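Local coordinates for type IV pilus secretin PilQ family protein (Vibrio cholerae, PDB 6W6M), which probably forms an outer-membrane channel through which the type IV competence pilus passes, a secretin required for natural competence, at residues I323-V328 with S422-I427; R475-L480 with Q509-N514; E516-G521 with I562-K567. All blocks are in the same frame, centred on the assembly; numbering follows the deposited sequence.

Interaction 1: I323-V328 with S422-I427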
loop_
_atom_site.group_PDB
_atom_site.type_symbol
_atom_site.label_atom_id
_atom_site.label_comp_id
_atom_site.label_asym_id
_atom_site.label_seq_id
_atom_site.Cartn_x
_atom_site.Cartn_y
_atom_site.Cartn_z
ATOM N N ILE A 323 36.494 39.931 8.050
ATOM C CA ILE A 323 36.165 39.369 9.358
ATOM C C ILE A 323 37.195 38.313 9.734
ATOM O O ILE A 323 37.570 37.472 8.911
ATOM C CB ILE A 323 34.735 38.781 9.400
ATOM C CG1 ILE A 323 33.691 39.879 9.216
ATOM C CG2 ILE A 323 34.467 38.093 10.718
ATOM C CD1 ILE A 323 33.143 39.966 7.833
ATOM N N GLU A 324 37.696 38.390 10.961
ATOM C CA GLU A 324 38.694 37.440 11.424
ATOM C C GLU A 324 38.424 36.902 12.821
ATOM O O GLU A 324 38.415 37.643 13.794
ATOM C CB GLU A 324 40.090 38.055 11.379
ATOM C CG GLU A 324 41.178 37.080 11.784
ATOM C CD GLU A 324 42.562 37.678 11.691
ATOM O OE1 GLU A 324 42.669 38.871 11.346
ATOM O OE2 GLU A 324 43.540 36.953 11.966
ATOM N N ALA A 325 38.213 35.598 12.899
ATOM C CA ALA A 325 37.965 34.911 14.158
ATOM C C ALA A 325 39.260 34.335 14.712
ATOM O O ALA A 325 40.223 34.108 13.990
ATOM C CB ALA A 325 36.917 33.811 13.983
ATOM N N ARG A 326 39.283 34.106 16.021
ATOM C CA ARG A 326 40.481 33.573 16.660
ATOM C C ARG A 326 40.101 32.675 17.825
ATOM O O ARG A 326 39.480 33.134 18.779
ATOM C CB ARG A 326 41.385 34.699 17.146
ATOM C CG ARG A 326 42.803 34.287 17.316
ATOM C CD ARG A 326 43.581 35.313 18.076
ATOM N NE ARG A 326 45.010 35.043 18.005
ATOM C CZ ARG A 326 45.850 35.215 19.015
ATOM N NH1 ARG A 326 45.400 35.648 20.183
ATOM N NH2 ARG A 326 47.137 34.940 18.865
ATOM N N ILE A 327 40.496 31.410 17.762
ATOM C CA ILE A 327 40.168 30.426 18.783
ATOM C C ILE A 327 41.459 30.025 19.470
ATOM O O ILE A 327 42.405 29.591 18.803
ATOM C CB ILE A 327 39.465 29.200 18.186
ATOM C CG1 ILE A 327 38.103 29.597 17.635
ATOM C CG2 ILE A 327 39.310 28.117 19.221
ATOM C CD1 ILE A 327 37.462 28.543 16.815
ATOM N N VAL A 328 41.506 30.174 20.792
ATOM C CA VAL A 328 42.710 29.903 21.568
ATOM C C VAL A 328 42.381 28.917 22.679
ATOM O O VAL A 328 41.353 29.051 23.349
ATOM C CB VAL A 328 43.299 31.200 22.154
ATOM C CG1 VAL A 328 44.593 30.917 22.848
ATOM C CG2 VAL A 328 43.512 32.216 21.073
ATOM N N SER A 422 44.016 28.972 16.376
ATOM C CA SER A 422 43.561 28.897 14.991
ATOM C C SER A 422 42.770 30.148 14.643
ATOM O O SER A 422 41.985 30.623 15.452
ATOM C CB SER A 422 42.715 27.646 14.736
ATOM O OG SER A 422 41.523 27.656 15.481
ATOM N N SER A 423 42.976 30.677 13.445
ATOM C CA SER A 423 42.312 31.914 13.033
ATOM C C SER A 423 41.961 31.901 11.553
ATOM O O SER A 423 42.833 32.089 10.696
ATOM C CB SER A 423 43.173 33.126 13.366
ATOM O OG SER A 423 44.372 33.101 12.639
ATOM N N PRO A 424 40.684 31.698 11.210
ATOM C CA PRO A 424 40.238 31.927 9.824
ATOM C C PRO A 424 39.873 33.377 9.509
ATOM O O PRO A 424 39.585 34.152 10.415
ATOM C CB PRO A 424 39.024 30.999 9.705
ATOM C CG PRO A 424 38.544 30.823 11.075
ATOM C CD PRO A 424 39.712 30.907 11.980
ATOM N N ARG A 425 39.883 33.759 8.234
ATOM C CA ARG A 425 39.525 35.107 7.807
ATOM C C ARG A 425 38.651 35.031 6.571
ATOM O O ARG A 425 38.671 34.049 5.835
ATOM C CB ARG A 425 40.738 35.966 7.459
ATOM C CG ARG A 425 41.927 35.786 8.299
ATOM C CD ARG A 425 43.161 35.916 7.460
ATOM N NE ARG A 425 43.123 37.105 6.632
ATOM C CZ ARG A 425 44.108 37.465 5.823
ATOM N NH1 ARG A 425 44.007 38.562 5.090
ATOM N NH2 ARG A 425 45.198 36.722 5.748
ATOM N N LEU A 426 37.926 36.112 6.322
ATOM C CA LEU A 426 37.091 36.222 5.136
ATOM C C LEU A 426 37.014 37.679 4.729
ATOM O O LEU A 426 37.173 38.575 5.553
ATOM C CB LEU A 426 35.677 35.703 5.392
ATOM C CG LEU A 426 35.427 34.246 5.704
ATOM C CD1 LEU A 426 33.989 34.086 6.045
ATOM C CD2 LEU A 426 35.777 33.430 4.514
ATOM N N ILE A 427 36.726 37.902 3.453
ATOM C CA ILE A 427 36.297 39.204 2.954
ATOM C C ILE A 427 34.986 38.998 2.204
ATOM O O ILE A 427 34.792 37.963 1.565
ATOM C CB ILE A 427 37.367 39.874 2.066
ATOM C CG1 ILE A 427 38.596 40.218 2.893
ATOM C CG2 ILE A 427 36.832 41.112 1.373
ATOM C CD1 ILE A 427 39.770 40.627 2.090
#
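Ser422 O takes one strong bond and one weak contact from the facing strand: Ile327 N donates to it over 2.9 Å, almost straight (177°), and the CA-H of Arg326 supplies the weak contact. Ser422 N returns a bond to Ile327 O, closing the ring of this hydrogen-bonded antiparallel pair. On the side shared by this pair, the Ser422 hydroxyl, with OG placed between the backbone N and the carbonyl carbon (chi1 64°), leans against the branch point of Ile327, OG to CB 3.7 Å. A second two-bond pair, Ile323 with Leu426, closes the other end of the contact. Between these pairs Pro424 breaks the regular pattern. It accepts from Ala325 N at its O (3.2 Å), but its ring nitrogen has no hydrogen to give back. Ala325 O is approached instead by the CA-H of Ser423, with Pro424 CD at 3.8 Å. These are neighbouring strands of the long-stranded antiparallel sheet that probably forms one wall of the secretin barrel, and Ser422 to Arg425 extend it by pairing along their other edge with a strand of a second subunit. Glu324 and Arg425 form the non-hydrogen-bonded pair and run side by side in the same direction. They touch through their methylene groups, CG to CG 3.8 Å, while Glu324 OE1 stands 5.1 Å from Arg425 NE, too far for a salt bridge, though the opposite charges may still attract weakly. The reverse side carries Ile323, Ile327, Ser422 and Leu426, and there Leu426 packs on Ala434, Ile436, Leu464 and Val466.

Interaction 2: R475-L480 with Q509-N514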
loop_
_atom_site.group_PDB
_atom_site.type_symbol
_atom_site.label_atom_id
_atom_site.label_comp_id
_atom_site.label_asym_id
_atom_site.label_seq_id
_atom_site.Cartn_x
_atom_site.Cartn_y
_atom_site.Cartn_z
ATOM N N ARG A 475 30.216 51.258 13.020
ATOM C CA ARG A 475 29.972 50.065 13.818
ATOM C C ARG A 475 29.414 48.958 12.940
ATOM O O ARG A 475 28.854 49.220 11.878
ATOM C CB ARG A 475 28.988 50.343 14.948
ATOM C CG ARG A 475 29.558 51.048 16.142
ATOM C CD ARG A 475 28.435 51.360 17.085
ATOM N NE ARG A 475 28.892 51.903 18.350
ATOM C CZ ARG A 475 28.075 52.209 19.347
ATOM N NH1 ARG A 475 28.556 52.701 20.479
ATOM N NH2 ARG A 475 26.772 52.020 19.208
ATOM N N LEU A 476 29.553 47.719 13.404
ATOM C CA LEU A 476 29.076 46.545 12.693
ATOM C C LEU A 476 28.143 45.729 13.575
ATOM O O LEU A 476 28.349 45.616 14.784
ATOM C CB LEU A 476 30.237 45.647 12.258
ATOM C CG LEU A 476 31.154 45.920 11.069
ATOM C CD1 LEU A 476 30.356 46.095 9.818
ATOM C CD2 LEU A 476 32.063 47.095 11.307
ATOM N N VAL A 477 27.125 45.148 12.956
ATOM C CA VAL A 477 26.276 44.140 13.580
ATOM C C VAL A 477 26.596 42.833 12.873
ATOM O O VAL A 477 26.431 42.726 11.655
ATOM C CB VAL A 477 24.784 44.475 13.479
ATOM C CG1 VAL A 477 23.961 43.343 14.032
ATOM C CG2 VAL A 477 24.470 45.751 14.204
ATOM N N LEU A 478 27.060 41.834 13.617
ATOM C CA LEU A 478 27.490 40.569 13.032
ATOM C C LEU A 478 26.588 39.429 13.479
ATOM O O LEU A 478 26.372 39.249 14.681
ATOM C CB LEU A 478 28.936 40.264 13.413
ATOM C CG LEU A 478 30.055 41.177 12.911
ATOM C CD1 LEU A 478 31.361 40.771 13.525
ATOM C CD2 LEU A 478 30.166 41.161 11.413
ATOM N N ASP A 479 26.086 38.653 12.514
ATOM C CA ASP A 479 25.448 37.338 12.801
ATOM C C ASP A 479 26.476 36.215 12.622
ATOM O O ASP A 479 26.871 35.960 11.473
ATOM C CB ASP A 479 24.240 37.096 11.893
ATOM C CG ASP A 479 23.004 37.878 12.298
ATOM O OD1 ASP A 479 22.937 38.304 13.467
ATOM O OD2 ASP A 479 22.118 38.055 11.438
ATOM N N LEU A 480 26.871 35.564 13.719
ATOM C CA LEU A 480 28.157 34.819 13.786
ATOM C C LEU A 480 27.870 33.338 14.053
ATOM O O LEU A 480 27.067 33.049 14.956
ATOM C CB LEU A 480 29.010 35.412 14.912
ATOM C CG LEU A 480 29.463 36.855 14.705
ATOM C CD1 LEU A 480 30.171 37.376 15.945
ATOM C CD2 LEU A 480 30.366 36.968 13.488
ATOM N N GLN A 509 24.715 36.979 17.938
ATOM C CA GLN A 509 24.640 38.246 17.227
ATOM C C GLN A 509 25.269 39.303 18.116
ATOM O O GLN A 509 24.881 39.441 19.274
ATOM C CB GLN A 509 23.200 38.610 16.886
ATOM C CG GLN A 509 23.084 39.839 16.027
ATOM C CD GLN A 509 21.675 40.086 15.563
ATOM O OE1 GLN A 509 20.781 39.288 15.805
ATOM N NE2 GLN A 509 21.469 41.198 14.891
ATOM N N VAL A 510 26.253 40.029 17.596
ATOM C CA VAL A 510 26.958 41.028 18.390
ATOM C C VAL A 510 27.061 42.339 17.624
ATOM O O VAL A 510 26.780 42.419 16.431
ATOM C CB VAL A 510 28.362 40.564 18.831
ATOM C CG1 VAL A 510 28.262 39.368 19.752
ATOM C CG2 VAL A 510 29.239 40.270 17.625
ATOM N N LEU A 511 27.496 43.371 18.344
ATOM C CA LEU A 511 27.597 44.742 17.854
ATOM C C LEU A 511 28.952 45.283 18.283
ATOM O O LEU A 511 29.207 45.430 19.479
ATOM C CB LEU A 511 26.460 45.615 18.392
ATOM C CG LEU A 511 26.735 47.119 18.457
ATOM C CD1 LEU A 511 26.968 47.682 17.063
ATOM C CD2 LEU A 511 25.590 47.846 19.148
ATOM N N VAL A 512 29.823 45.569 17.322
ATOM C CA VAL A 512 31.230 45.828 17.610
ATOM C C VAL A 512 31.728 47.010 16.785
ATOM O O VAL A 512 31.315 47.210 15.642
ATOM C CB VAL A 512 32.065 44.545 17.361
ATOM C CG1 VAL A 512 31.999 44.143 15.916
ATOM C CG2 VAL A 512 33.504 44.704 17.786
ATOM N N ASN A 513 32.616 47.808 17.379
ATOM C CA ASN A 513 33.181 48.965 16.695
ATOM C C ASN A 513 34.015 48.524 15.497
ATOM O O ASN A 513 34.332 47.349 15.326
ATOM C CB ASN A 513 34.031 49.796 17.646
ATOM C CG ASN A 513 33.228 50.421 18.754
ATOM O OD1 ASN A 513 32.021 50.600 18.643
ATOM N ND2 ASN A 513 33.903 50.773 19.836
ATOM N N ASN A 514 34.413 49.494 14.670
ATOM C CA ASN A 514 34.937 49.174 13.348
ATOM C C ASN A 514 36.178 48.296 13.388
ATOM O O ASN A 514 36.162 47.205 12.815
ATOM C CB ASN A 514 35.250 50.446 12.566
ATOM C CG ASN A 514 35.520 50.180 11.096
ATOM O OD1 ASN A 514 34.975 49.258 10.510
ATOM N ND2 ASN A 514 36.366 50.990 10.499
#
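Arg475 and Asn513 are set side by side by matching first torsions: each CG lies opposite its own carbonyl carbon, at chi1 -78° for Arg475 and -65° for Asn513. The arginine then runs out extended, and its guanidinium plane comes within 15° of the amide plane. The bond between them is weak, Arg475 NE to Asn513 OD1 at 3.4 Å; the amide is held more firmly from its other atom, ND2, which donates to Glu516. Leu511 crosses the root of the arginine obliquely and brings CD1 to 4.0 Å from Arg475 CB. Leu511 CD1 also meets Val477 CG2 at 4.3 Å, on the face those two share. The backbones form two hydrogen-bonded antiparallel pairs, Leu476 with Val512 and Leu478 with Val510, each closed by two bonds. Their side chains line the buried face, where Leu478 CD1 reaches Val512 CG1 (4.2 Å) and Leu480 CD1 meets Val510 CG2 at roughly a right angle (3.5 Å). This is the open end of a long beta hairpin made by strands 475-493 and 496-513. Strand 456-471 continues the sheet beyond 475-493, while the buried face rests on Val518 and Leu520 of strand 518-534 and on Pro566 of strand 549-568; Val510 also packs on Ile427 of a third subunit.

Interaction 3: E516-G521 with I562-K567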
loop_
_atom_site.group_PDB
_atom_site.type_symbol
_atom_site.label_atom_id
_atom_site.label_comp_id
_atom_site.label_asym_id
_atom_site.label_seq_id
_atom_site.Cartn_x
_atom_site.Cartn_y
_atom_site.Cartn_z
ATOM N N GLU A 516 38.273 46.934 16.116
ATOM C CA GLU A 516 38.787 46.377 17.358
ATOM C C GLU A 516 38.193 45.007 17.647
ATOM O O GLU A 516 37.278 44.552 16.960
ATOM C CB GLU A 516 38.530 47.305 18.530
ATOM C CG GLU A 516 37.092 47.558 18.846
ATOM C CD GLU A 516 36.957 48.584 19.944
ATOM O OE1 GLU A 516 37.953 48.816 20.656
ATOM O OE2 GLU A 516 35.861 49.153 20.108
ATOM N N THR A 517 38.743 44.351 18.665
ATOM C CA THR A 517 38.397 42.981 18.996
ATOM C C THR A 517 37.461 42.920 20.199
ATOM O O THR A 517 37.514 43.752 21.103
ATOM C CB THR A 517 39.648 42.159 19.300
ATOM O OG1 THR A 517 39.292 40.782 19.413
ATOM C CG2 THR A 517 40.283 42.594 20.591
ATOM N N VAL A 518 36.603 41.906 20.201
ATOM C CA VAL A 518 35.764 41.575 21.345
ATOM C C VAL A 518 35.888 40.082 21.587
ATOM O O VAL A 518 36.162 39.325 20.655
ATOM C CB VAL A 518 34.286 41.966 21.136
ATOM C CG1 VAL A 518 34.149 43.449 21.002
ATOM C CG2 VAL A 518 33.710 41.284 19.934
ATOM N N VAL A 519 35.718 39.659 22.832
ATOM C CA VAL A 519 35.669 38.235 23.140
ATOM C C VAL A 519 34.212 37.789 23.155
ATOM O O VAL A 519 33.380 38.362 23.858
ATOM C CB VAL A 519 36.385 37.921 24.463
ATOM C CG1 VAL A 519 35.708 38.597 25.618
ATOM C CG2 VAL A 519 36.509 36.425 24.687
ATOM N N LEU A 520 33.896 36.789 22.337
ATOM C CA LEU A 520 32.521 36.331 22.195
ATOM C C LEU A 520 32.130 35.402 23.329
ATOM O O LEU A 520 30.994 35.429 23.798
ATOM C CB LEU A 520 32.335 35.619 20.858
ATOM C CG LEU A 520 32.492 36.417 19.574
ATOM C CD1 LEU A 520 32.412 35.490 18.391
ATOM C CD2 LEU A 520 31.421 37.464 19.495
ATOM N N GLY A 521 33.043 34.535 23.746
ATOM C CA GLY A 521 32.780 33.620 24.830
ATOM C C GLY A 521 34.010 32.808 25.153
ATOM O O GLY A 521 35.054 32.925 24.507
ATOM N N ILE A 562 37.314 32.731 22.504
ATOM C CA ILE A 562 37.009 33.041 21.108
ATOM C C ILE A 562 36.938 34.552 20.918
ATOM O O ILE A 562 36.195 35.233 21.627
ATOM C CB ILE A 562 35.698 32.372 20.658
ATOM C CG1 ILE A 562 35.858 30.852 20.655
ATOM C CG2 ILE A 562 35.309 32.847 19.283
ATOM C CD1 ILE A 562 34.592 30.092 20.489
ATOM N N PHE A 563 37.712 35.075 19.967
ATOM C CA PHE A 563 37.760 36.492 19.626
ATOM C C PHE A 563 37.258 36.720 18.207
ATOM O O PHE A 563 37.307 35.826 17.364
ATOM C CB PHE A 563 39.182 37.065 19.699
ATOM C CG PHE A 563 39.855 36.892 21.012
ATOM C CD1 PHE A 563 40.562 35.745 21.295
ATOM C CD2 PHE A 563 39.823 37.891 21.953
ATOM C CE1 PHE A 563 41.196 35.590 22.497
ATOM C CE2 PHE A 563 40.455 37.737 23.158
ATOM C CZ PHE A 563 41.143 36.583 23.428
ATOM N N VAL A 564 36.832 37.951 17.927
ATOM C CA VAL A 564 36.473 38.354 16.573
ATOM C C VAL A 564 36.836 39.817 16.387
ATOM O O VAL A 564 36.778 40.612 17.324
ATOM C CB VAL A 564 34.978 38.097 16.267
ATOM C CG1 VAL A 564 34.084 38.911 17.154
ATOM C CG2 VAL A 564 34.681 38.399 14.831
ATOM N N THR A 565 37.238 40.169 15.167
ATOM C CA THR A 565 37.576 41.549 14.830
ATOM C C THR A 565 37.233 41.872 13.379
ATOM O O THR A 565 37.832 41.314 12.458
ATOM C CB THR A 565 39.055 41.830 15.106
ATOM O OG1 THR A 565 39.414 43.105 14.574
ATOM C CG2 THR A 565 39.932 40.776 14.505
ATOM N N PRO A 566 36.273 42.756 13.140
ATOM C CA PRO A 566 35.934 43.156 11.776
ATOM C C PRO A 566 36.681 44.415 11.349
ATOM O O PRO A 566 37.400 45.036 12.126
ATOM C CB PRO A 566 34.433 43.417 11.877
ATOM C CG PRO A 566 34.271 43.938 13.236
ATOM C CD PRO A 566 35.303 43.281 14.108
ATOM N N LYS A 567 36.573 44.729 10.060
ATOM C CA LYS A 567 37.243 45.882 9.457
ATOM C C LYS A 567 36.627 46.219 8.103
ATOM O O LYS A 567 36.365 45.331 7.298
ATOM C CB LYS A 567 38.733 45.587 9.259
ATOM C CG LYS A 567 39.582 46.805 8.948
ATOM C CD LYS A 567 39.517 47.820 10.076
ATOM C CE LYS A 567 40.432 49.003 9.810
ATOM N NZ LYS A 567 40.326 50.031 10.881
#
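Leu520 and Ile562 meet first through the backbone, Leu520 N donating to Ile562 O at 2.9 Å, and the leucine side chain then works its way over the opposite strand. CB lies near that same carbonyl oxygen. CG, placed opposite the leucine's carbonyl carbon (chi1 -65°), comes to 3.8 Å from Val564 CG1. Of the two methyls, CD2 stays on Val564 CG1 at 3.8 Å, whereas CD1 straddles the valine and the isoleucine, lying 4.0 Å from Ile562 CG2. Val564 CG1 thus touches Leu520 and also Val518 CG2, two residues earlier on the strand, whose side chain runs alongside it at 3.7 Å. The backbone of Leu520 departs from strand geometry, and Ile562 N bonds to the oxygen of the following residue, Gly521 O, instead of to Leu520 O; the pairing becomes irregular here, perhaps a beta bulge. Before it, Val518 and Val564 make a regular two-bond antiparallel pair. Val564 O has a second donor: Thr517 OG1 comes at 3.3 Å from above the carbonyl plane, about 60° out of it, while Val518 N lies nearly in line with the carbonyl bond. On the other face Phe563 CD2 lies 4.3 Å from Val519 CB, with the Thr517 hydroxyl near the ring's root. At the loop end Pro566 CD lies 3.7 Å from Glu516 O. Strand 549-568 lies between strand 518-534 and strand 320-347, where it bonds to Glu324 and Arg326. The face carrying Val518, Leu520 and Ile562 packs on the layer that holds strand 496-513, Ile562 resting on Ile506 there, and Val519 touches Arg425 of a third subunit.

How the interactions relate
From the N terminus, strand 320-347 runs out and strand 404-429 returns, so interaction 1 closes the longest of the three loops. Interaction 2 then closes the hairpin of strands 475-493 and 496-513, and interaction 3 pairs strand 518-534 with the last long strand, 549-568. The loops follow in series and none nests or crosses. In space, interactions 1 and 3 share one sheet, joined by backbone bonds such as Arg326 O to Phe563 N. Interaction 2 belongs to a separate four-stranded sheet, and the apolar faces of interactions 2 and 3 pack on each other. The two layers fit the double-walled barrel known for secretins.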